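Local structure of OBG-type G domain-containing protein (2E87) at residues I268-E272 against F304-L310. The protein binds GDP and probably GTP as a member of the Obg-type GTPases, although its cellular role is unknown. Sequence-based numbering, arbitrary orientation.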
loop_
_atom_site.group_PDB
_atom_site.type_symbol
_atom_site.label_atom_id
_atom_site.label_comp_id
_atom_site.label_asym_id
_atom_site.label_seq_id
_atom_site.Cartn_x
_atom_site.Cartn_y
_atom_site.Cartn_z
ATOM N N ILE A 268 19.733 19.260 17.011
ATOM C CA ILE A 268 20.721 18.181 17.092
ATOM C C ILE A 268 20.096 16.928 17.729
ATOM O O ILE A 268 20.348 15.809 17.296
ATOM C CB ILE A 268 21.979 18.604 17.902
ATOM C CG1 ILE A 268 22.886 19.479 17.041
ATOM C CG2 ILE A 268 22.764 17.386 18.350
ATOM C CD1 ILE A 268 24.025 20.124 17.836
ATOM N N HIS A 269 19.269 17.103 18.750
ATOM C CA HIS A 269 18.673 15.925 19.361
ATOM C C HIS A 269 17.858 15.177 18.331
ATOM O O HIS A 269 17.944 13.954 18.237
ATOM C CB HIS A 269 17.793 16.307 20.546
ATOM C CG HIS A 269 18.567 16.779 21.733
ATOM N ND1 HIS A 269 17.982 17.451 22.786
ATOM C CD2 HIS A 269 19.882 16.665 22.041
ATOM C CE1 HIS A 269 18.904 17.729 23.690
ATOM N NE2 HIS A 269 20.065 17.264 23.262
ATOM N N LEU A 270 17.082 15.917 17.547
ATOM C CA LEU A 270 16.244 15.301 16.533
ATOM C C LEU A 270 17.104 14.606 15.497
ATOM O O LEU A 270 16.812 13.478 15.102
ATOM C CB LEU A 270 15.351 16.339 15.847
ATOM C CG LEU A 270 14.294 15.712 14.932
ATOM C CD1 LEU A 270 13.364 14.836 15.758
ATOM C CD2 LEU A 270 13.510 16.804 14.226
ATOM N N PHE A 271 18.165 15.271 15.057
ATOM C CA PHE A 271 19.037 14.660 14.071
ATOM C C PHE A 271 19.543 13.304 14.574
ATOM O O PHE A 271 19.561 12.322 13.835
ATOM C CB PHE A 271 20.234 15.558 13.781
ATOM C CG PHE A 271 21.361 14.839 13.120
ATOM C CD1 PHE A 271 21.332 14.575 11.757
ATOM C CD2 PHE A 271 22.414 14.344 13.874
ATOM C CE1 PHE A 271 22.339 13.821 11.157
ATOM C CE2 PHE A 271 23.427 13.583 13.278
ATOM C CZ PHE A 271 23.384 13.325 11.917
ATOM N N GLU A 272 19.954 13.252 15.836
ATOM C CA GLU A 272 20.482 12.018 16.405
ATOM C C GLU A 272 19.424 10.915 16.492
ATOM O O GLU A 272 19.711 9.745 16.256
ATOM C CB GLU A 272 21.095 12.291 17.781
ATOM C CG GLU A 272 22.113 13.414 17.747
ATOM C CD GLU A 272 22.758 13.686 19.094
ATOM O OE1 GLU A 272 22.019 13.897 20.090
ATOM O OE2 GLU A 272 24.013 13.699 19.141
ATOM N N PHE A 304 30.060 19.798 15.316
ATOM C CA PHE A 304 29.224 18.654 15.677
ATOM C C PHE A 304 29.066 17.661 14.531
ATOM O O PHE A 304 29.242 16.453 14.711
ATOM C CB PHE A 304 27.835 19.137 16.094
ATOM C CG PHE A 304 26.810 18.044 16.160
ATOM C CD1 PHE A 304 26.808 17.138 17.208
ATOM C CD2 PHE A 304 25.860 17.910 15.163
ATOM C CE1 PHE A 304 25.869 16.111 17.261
ATOM C CE2 PHE A 304 24.918 16.888 15.206
ATOM C CZ PHE A 304 24.923 15.988 16.257
ATOM N N VAL A 305 28.717 18.176 13.355
ATOM C CA VAL A 305 28.510 17.335 12.184
ATOM C C VAL A 305 29.739 16.535 11.803
ATOM O O VAL A 305 29.684 15.312 11.706
ATOM C CB VAL A 305 28.078 18.163 10.962
ATOM C CG1 VAL A 305 28.025 17.274 9.729
ATOM C CG2 VAL A 305 26.723 18.785 11.214
ATOM N N LYS A 306 30.850 17.224 11.579
ATOM C CA LYS A 306 32.070 16.536 11.200
ATOM C C LYS A 306 32.468 15.499 12.244
ATOM O O LYS A 306 33.089 14.493 11.915
ATOM C CB LYS A 306 33.187 17.554 10.946
ATOM C CG LYS A 306 32.923 18.367 9.684
ATOM C CD LYS A 306 33.884 19.521 9.481
ATOM C CE LYS A 306 33.538 20.280 8.199
ATOM N NZ LYS A 306 34.360 21.504 7.983
ATOM N N GLU A 307 32.079 15.727 13.493
ATOM C CA GLU A 307 32.391 14.786 14.559
ATOM C C GLU A 307 31.603 13.491 14.413
ATOM O O GLU A 307 31.963 12.474 15.004
ATOM C CB GLU A 307 32.100 15.403 15.926
ATOM C CG GLU A 307 33.015 16.554 16.286
ATOM C CD GLU A 307 32.776 17.059 17.692
ATOM O OE1 GLU A 307 32.880 16.242 18.633
ATOM O OE2 GLU A 307 32.485 18.267 17.855
ATOM N N LYS A 308 30.523 13.525 13.638
ATOM C CA LYS A 308 29.711 12.330 13.420
ATOM C C LYS A 308 30.175 11.634 12.146
ATOM O O LYS A 308 29.594 10.635 11.722
ATOM C CB LYS A 308 28.227 12.692 13.288
ATOM C CG LYS A 308 27.594 13.286 14.536
ATOM C CD LYS A 308 27.326 12.236 15.591
ATOM C CE LYS A 308 26.666 12.862 16.800
ATOM N NZ LYS A 308 26.383 11.856 17.855
ATOM N N GLY A 309 31.221 12.175 11.535
ATOM C CA GLY A 309 31.754 11.591 10.315
ATOM C C GLY A 309 31.059 12.047 9.045
ATOM O O GLY A 309 31.150 11.390 8.008
ATOM N N LEU A 310 30.370 13.180 9.117
ATOM C CA LEU A 310 29.659 13.699 7.965
ATOM C C LEU A 310 30.212 15.040 7.517
ATOM O O LEU A 310 30.543 15.894 8.337
ATOM C CB LEU A 310 28.177 13.836 8.299
ATOM C CG LEU A 310 27.480 12.516 8.620
ATOM C CD1 LEU A 310 26.199 12.776 9.394
ATOM C CD2 LEU A 310 27.218 11.766 7.323
#
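Phe304 pushes its ring between Ile268 and Lys308, where helices 264-277 and 295-307 lie side by side in the Obg-type G domain, a P-loop NTPase fold with helices flanking a largely parallel sheet. Ile268 covers one face: its CG1 stands 4.0 Å from the Phe304 centroid, 19° off the ring normal, a CH-pi contact, while CG2 sits over the outer end of the ring near CZ and CD1 reaches back over CG. On the opposite face Lys308 CG stands above the rim, and the rest of its chain passes outside the ring. The ring edge meets Phe271 CD2, 3.8 Å from Phe304 CE2, and Glu272 OE2, 3.6 Å from Phe304 CE1. Lys308 bends at chi2 and then runs extended, bringing NZ to Glu272 OE2 at 3.3 Å, a salt bridge whose hydrogen bond is weak. The two phenylalanine planes are turned 85° apart, their centroids separated by 5.9 Å. Phe304 holds CG anti to its own backbone nitrogen (chi1 166°), which sends the ring across to the other helix. An alanine here is likely to open a gap between Ile268 and Lys308 and leave Phe271 CD2 without the ring edge it packs on. Beyond the Phe304 edge, Phe271 CZ meets Leu310 CD1 at 3.8 Å. Further out, Phe254 of strand 249-254 touches both Ile268 and Phe304, Tyr252 packs edge-to-face with Phe271, and Val285 of strand 283-287 touches Leu310, seating the helix pair on the sheet. The Phe271 side chain is about 14 Å from the bound GDP, so it makes no direct contact with the nucleotide. Helix 295-307 ends in a Schellman motif: Gly309, with positive phi, turns the chain so that Leu310 faces Phe271, and Gly309 N bonds back to Lys306 O at 3.0 Å.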